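Local coordinates for putative uncharacterized protein (Ustilago maydis, PDB 4GNX), which probably serves as an OB-fold subunit of replication protein A, the heterotrimeric complex that binds single-stranded DNA, at residues V42-N47 with N88-V93; T8-T13 with D32-G37. One frame throughout, in Å; residues are numbered along the deposited sequence.

Contact 1 (V42-N47 with N88-V93); sequences VAVVRN and NVYVRV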
loop_
_atom_site.group_PDB
_atom_site.type_symbol
_atom_site.label_atom_id
_atom_site.label_comp_id
_atom_site.label_asym_id
_atom_site.label_seq_id
_atom_site.Cartn_x
_atom_site.Cartn_y
_atom_site.Cartn_z
ATOM N N VAL B 42 -11.035 11.803 8.938
ATOM C CA VAL B 42 -12.006 12.341 7.996
ATOM C C VAL B 42 -13.360 12.227 8.657
ATOM O O VAL B 42 -13.640 11.247 9.329
ATOM C CB VAL B 42 -11.985 11.549 6.691
ATOM C CG1 VAL B 42 -13.122 11.981 5.789
ATOM C CG2 VAL B 42 -10.645 11.723 5.983
ATOM N N ALA B 43 -14.196 13.240 8.500
ATOM C CA ALA B 43 -15.438 13.320 9.265
ATOM C C ALA B 43 -16.364 14.321 8.609
ATOM O O ALA B 43 -15.948 15.050 7.694
ATOM C CB ALA B 43 -15.152 13.748 10.687
ATOM N N VAL B 44 -17.609 14.354 9.097
ATOM C CA VAL B 44 -18.623 15.268 8.597
ATOM C C VAL B 44 -18.927 16.359 9.620
ATOM O O VAL B 44 -19.160 16.079 10.809
ATOM C CB VAL B 44 -19.909 14.528 8.226
ATOM C CG1 VAL B 44 -20.938 15.483 7.624
ATOM C CG2 VAL B 44 -19.587 13.443 7.227
ATOM N N VAL B 45 -18.897 17.604 9.148
ATOM C CA VAL B 45 -19.187 18.746 9.960
ATOM C C VAL B 45 -20.680 18.734 10.199
ATOM O O VAL B 45 -21.472 18.624 9.258
ATOM C CB VAL B 45 -18.822 20.029 9.212
ATOM C CG1 VAL B 45 -18.934 21.242 10.136
ATOM C CG2 VAL B 45 -17.436 19.914 8.616
ATOM N N ARG B 46 -21.063 18.864 11.455
ATOM C CA ARG B 46 -22.461 18.856 11.823
ATOM C C ARG B 46 -22.930 20.166 12.439
ATOM O O ARG B 46 -24.114 20.500 12.355
ATOM C CB ARG B 46 -22.734 17.721 12.790
ATOM C CG ARG B 46 -22.700 16.370 12.131
ATOM C CD ARG B 46 -23.763 16.182 11.060
ATOM N NE ARG B 46 -23.698 14.819 10.541
ATOM C CZ ARG B 46 -24.196 14.421 9.378
ATOM N NH1 ARG B 46 -24.820 15.285 8.573
ATOM N NH2 ARG B 46 -24.065 13.147 9.025
ATOM N N ASN B 47 -22.005 20.878 13.086
ATOM C CA ASN B 47 -22.247 22.234 13.593
ATOM C C ASN B 47 -20.990 23.143 13.536
ATOM O O ASN B 47 -19.849 22.651 13.587
ATOM C CB ASN B 47 -22.841 22.184 15.000
ATOM C CG ASN B 47 -23.046 23.562 15.597
ATOM O OD1 ASN B 47 -22.367 23.937 16.558
ATOM N ND2 ASN B 47 -23.964 24.335 15.015
ATOM N N ASN B 88 -22.653 19.256 7.058
ATOM C CA ASN B 88 -23.004 18.114 6.240
ATOM C C ASN B 88 -22.014 17.879 5.074
ATOM O O ASN B 88 -22.394 17.454 3.977
ATOM C CB ASN B 88 -24.453 18.246 5.773
ATOM C CG ASN B 88 -25.017 16.947 5.246
ATOM O OD1 ASN B 88 -24.757 15.853 5.787
ATOM N ND2 ASN B 88 -25.807 17.057 4.176
ATOM N N VAL B 89 -20.733 18.118 5.362
ATOM C CA VAL B 89 -19.644 18.076 4.371
ATOM C C VAL B 89 -18.471 17.252 4.927
ATOM O O VAL B 89 -18.069 17.429 6.079
ATOM C CB VAL B 89 -19.170 19.528 4.025
ATOM C CG1 VAL B 89 -17.732 19.548 3.546
ATOM C CG2 VAL B 89 -20.085 20.197 3.005
ATOM N N TYR B 90 -17.916 16.351 4.125
ATOM C CA TYR B 90 -16.730 15.638 4.576
ATOM C C TYR B 90 -15.477 16.508 4.585
ATOM O O TYR B 90 -15.292 17.375 3.724
ATOM C CB TYR B 90 -16.509 14.369 3.783
ATOM C CG TYR B 90 -17.254 13.180 4.354
ATOM C CD1 TYR B 90 -18.463 12.779 3.817
ATOM C CD2 TYR B 90 -16.736 12.448 5.437
ATOM C CE1 TYR B 90 -19.134 11.689 4.327
ATOM C CE2 TYR B 90 -17.403 11.349 5.953
ATOM C CZ TYR B 90 -18.608 10.986 5.405
ATOM O OH TYR B 90 -19.313 9.916 5.905
ATOM N N VAL B 91 -14.630 16.291 5.585
ATOM C CA VAL B 91 -13.386 17.034 5.706
ATOM C C VAL B 91 -12.254 16.166 6.236
ATOM O O VAL B 91 -12.484 15.213 7.016
ATOM C CB VAL B 91 -13.515 18.204 6.670
ATOM C CG1 VAL B 91 -14.596 19.167 6.216
ATOM C CG2 VAL B 91 -13.796 17.676 8.063
ATOM N N ARG B 92 -11.038 16.516 5.809
ATOM C CA ARG B 92 -9.806 15.910 6.315
ATOM C C ARG B 92 -9.358 16.810 7.470
ATOM O O ARG B 92 -9.249 18.029 7.319
ATOM C CB ARG B 92 -8.763 15.810 5.167
ATOM C CG ARG B 92 -7.453 15.014 5.352
ATOM C CD ARG B 92 -7.430 14.120 6.565
ATOM N NE ARG B 92 -6.821 12.771 6.473
ATOM C CZ ARG B 92 -7.030 11.875 5.514
ATOM N NH1 ARG B 92 -7.757 12.205 4.467
ATOM N NH2 ARG B 92 -6.496 10.654 5.599
ATOM N N VAL B 93 -9.135 16.215 8.631
ATOM C CA VAL B 93 -8.718 16.989 9.792
ATOM C C VAL B 93 -7.300 16.621 10.178
ATOM O O VAL B 93 -6.980 15.448 10.303
ATOM C CB VAL B 93 -9.654 16.742 10.996
ATOM C CG1 VAL B 93 -9.130 17.431 12.259
ATOM C CG2 VAL B 93 -11.067 17.218 10.665
#
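Val44 lays CG2 over one face of the Tyr90 ring, in the buried half of this antiparallel pair. With CG1 anti to the backbone N (chi1 172°), Val42 sends that methyl to Tyr90 CD2 at 3.7 Å, while its CG2 lies over the rim of one face of the Arg92 guanidinium, whose charge is met by Glu119. Helix 117-135 covers this face, Val120 touching both Val42 and Tyr90. The other face carries Ala43 and Val91 and is backed by Val59 and Met111; Val45 CG2 reaches Val91 CG1 at 3.8 Å. Ala43 and Val91 form a hydrogen-bonded pair, each bonding the other's O through its N, and Val45 N bonds Val89 O at 3.2 Å.

Beyond Val45 the contact becomes polar and partly exposed. Asn88 N still bonds Val45 O, but Arg46 NH1 reaches Asn88 OD1 (2.8 Å) only through a weak, bent bond at 125°. Arg46 has its salt bridge with Glu60, and Asn88 ND2 bonds Ile79 O of a neighbouring subunit. With segments 42-47 and 90-93 inclined at 125°, this is the first-to-fourth strand pairing that helps close an OB-fold barrel.

Contact 2 (T8-T13 with D32-G37); sequences TLRPVT and DGAELG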
loop_
_atom_site.group_PDB
_atom_site.type_symbol
_atom_site.label_atom_id
_atom_site.label_comp_id
_atom_site.label_asym_id
_atom_site.label_seq_id
_atom_site.Cartn_x
_atom_site.Cartn_y
_atom_site.Cartn_z
ATOM N N THR B 8 4.997 11.423 15.196
ATOM C CA THR B 8 4.274 10.775 14.119
ATOM C C THR B 8 2.943 11.421 13.832
ATOM O O THR B 8 2.491 12.269 14.593
ATOM C CB THR B 8 3.967 9.301 14.474
ATOM O OG1 THR B 8 3.133 9.242 15.647
ATOM C CG2 THR B 8 5.260 8.485 14.689
ATOM N N LEU B 9 2.311 10.983 12.738
ATOM C CA LEU B 9 1.012 11.456 12.313
ATOM C C LEU B 9 0.100 10.257 12.103
ATOM O O LEU B 9 0.116 9.612 11.054
ATOM C CB LEU B 9 1.116 12.275 11.021
ATOM C CG LEU B 9 -0.235 12.658 10.400
ATOM C CD1 LEU B 9 -0.931 13.690 11.270
ATOM C CD2 LEU B 9 -0.106 13.118 8.950
ATOM N N ARG B 10 -0.731 9.995 13.101
ATOM C CA ARG B 10 -1.490 8.754 13.170
ATOM C C ARG B 10 -2.904 8.838 12.619
ATOM O O ARG B 10 -3.711 9.650 13.061
ATOM C CB ARG B 10 -1.483 8.215 14.600
ATOM C CG ARG B 10 -0.069 8.030 15.117
ATOM C CD ARG B 10 -0.044 7.491 16.537
ATOM N NE ARG B 10 -0.992 6.393 16.721
ATOM C CZ ARG B 10 -1.155 5.717 17.852
ATOM N NH1 ARG B 10 -0.444 6.009 18.931
ATOM N NH2 ARG B 10 -2.061 4.750 17.893
ATOM N N PRO B 11 -3.210 7.999 11.631
ATOM C CA PRO B 11 -4.582 8.002 11.175
ATOM C C PRO B 11 -5.463 7.254 12.223
ATOM O O PRO B 11 -5.116 6.172 12.684
ATOM C CB PRO B 11 -4.485 7.244 9.850
ATOM C CG PRO B 11 -3.381 6.234 10.087
ATOM C CD PRO B 11 -2.406 6.928 10.994
ATOM N N VAL B 12 -6.580 7.857 12.599
ATOM C CA VAL B 12 -7.376 7.367 13.701
ATOM C C VAL B 12 -8.821 7.640 13.441
ATOM O O VAL B 12 -9.157 8.525 12.658
ATOM C CB VAL B 12 -7.035 8.063 15.043
ATOM C CG1 VAL B 12 -5.650 7.653 15.570
ATOM C CG2 VAL B 12 -7.175 9.571 14.924
ATOM N N THR B 13 -9.673 6.867 14.112
ATOM C CA THR B 13 -11.113 7.122 14.112
ATOM C C THR B 13 -11.450 7.890 15.365
ATOM O O THR B 13 -10.738 7.830 16.366
ATOM C CB THR B 13 -11.925 5.832 14.191
ATOM O OG1 THR B 13 -11.664 5.201 15.468
ATOM C CG2 THR B 13 -11.599 4.893 12.993
ATOM N N ASP B 32 -3.099 2.327 21.732
ATOM C CA ASP B 32 -2.468 1.055 21.403
ATOM C C ASP B 32 -1.011 1.005 21.890
ATOM O O ASP B 32 -0.114 0.572 21.167
ATOM C CB ASP B 32 -2.562 0.744 19.897
ATOM C CG ASP B 32 -4.004 0.778 19.355
ATOM O OD1 ASP B 32 -4.975 0.580 20.122
ATOM O OD2 ASP B 32 -4.171 1.005 18.131
ATOM N N GLY B 33 -0.776 1.442 23.121
ATOM C CA GLY B 33 0.574 1.420 23.688
ATOM C C GLY B 33 1.570 2.282 22.920
ATOM O O GLY B 33 2.759 1.954 22.830
ATOM N N ALA B 34 1.083 3.385 22.355
ATOM C CA ALA B 34 1.943 4.324 21.658
ATOM C C ALA B 34 1.462 5.736 21.887
ATOM O O ALA B 34 0.257 5.982 21.977
ATOM C CB ALA B 34 1.999 4.002 20.180
ATOM N N GLU B 35 2.417 6.652 21.995
ATOM C CA GLU B 35 2.139 8.058 22.151
ATOM C C GLU B 35 1.218 8.524 21.027
ATOM O O GLU B 35 1.416 8.161 19.865
ATOM C CB GLU B 35 3.455 8.825 22.109
ATOM C CG GLU B 35 3.495 10.103 22.942
ATOM C CD GLU B 35 3.466 11.391 22.116
ATOM O OE1 GLU B 35 2.944 11.385 20.968
ATOM O OE2 GLU B 35 3.970 12.425 22.632
ATOM N N LEU B 36 0.199 9.302 21.392
ATOM C CA LEU B 36 -0.768 9.853 20.446
ATOM C C LEU B 36 -0.662 11.366 20.417
ATOM O O LEU B 36 -1.330 12.064 21.185
ATOM C CB LEU B 36 -2.188 9.465 20.838
ATOM C CG LEU B 36 -3.334 9.887 19.908
ATOM C CD1 LEU B 36 -3.204 9.316 18.492
ATOM C CD2 LEU B 36 -4.652 9.459 20.531
ATOM N N GLY B 37 0.192 11.865 19.528
ATOM C CA GLY B 37 0.436 13.291 19.399
ATOM C C GLY B 37 -0.414 13.858 18.283
ATOM O O GLY B 37 -1.630 14.028 18.436
#
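Arg10 and Leu36 are the nearest backbone positions, yet their CA atoms stand 7.4 Å apart, too far for a ladder of paired strands, so the gap between strand 9-11 and segment 32-37 is bridged by side chains. Arg10 does most of the work. Its chain runs extended through chi2 and then bends at chi3 (45°), which carries the guanidinium in among the main-chain carbonyls of the segment. Arg10 NH1 donates to Glu35 O at 3.0 Å with an N-H...O angle of 151°. That oxygen lies close to the guanidinium plane, although the donor stands well above the plane of the Glu35 carbonyl. A second bond from Arg10 NH1, to Ala34 O at 3.1 Å, is weak, and Ala34 CB packs 3.4 Å from the same nitrogen. Leu31 O, just before the segment, also accepts from NH1.

Leu36 crosses the arginine at about a right angle and puts CD1 over one face of the guanidinium, toward its rim and 4.1 Å from Arg10 NE. Leu36 CD1 also meets Val12 CG1 at 4.2 Å, giving the contact a small apolar side, extended by Ile17 of helix 14-19 against Val12 and by Ala20 and Phe29 against Leu36. Both Asp32 and Gly33 have positive phi, forming the two-residue turn of the hairpin that joins strands 30-31 and 34-35.

Arg10 is buried, and its charge is probably offset here largely by peptide carbonyl oxygens. Asp32 OD2, whose position is less certain, lies 4.3 Å from Arg10 NH2, beyond a salt bridge, and can probably add only a longer-range attraction. The chemistry thus implies that one guanidinium ties the hairpin to the N-terminal strand through main-chain acceptors, so the bonds depend on the path of the backbone and not on the side chains of Ala34 and Glu35.

In the fold
Strand 38-50 connects the two contacts: it pairs with strand 90-100 in contact 1 and, through bonds from Thr40 to Arg10 and Val12, runs parallel to strand 9-11 of contact 2. The centres of the contacts are 20 Å apart, on opposite sides of the chain's centre; their nearest atoms approach to about 5 Å without touching. Helix 117-135 spans both, with His123 against Val42 and Arg92 in one and bonded to Val12 O in the other. The bound nucleic acid comes within about 8 Å of the nearest atom of contact 1 and about 6 Å of contact 2. Neighbouring subunits touch both regions, and at these distances neither contact touches the DNA directly.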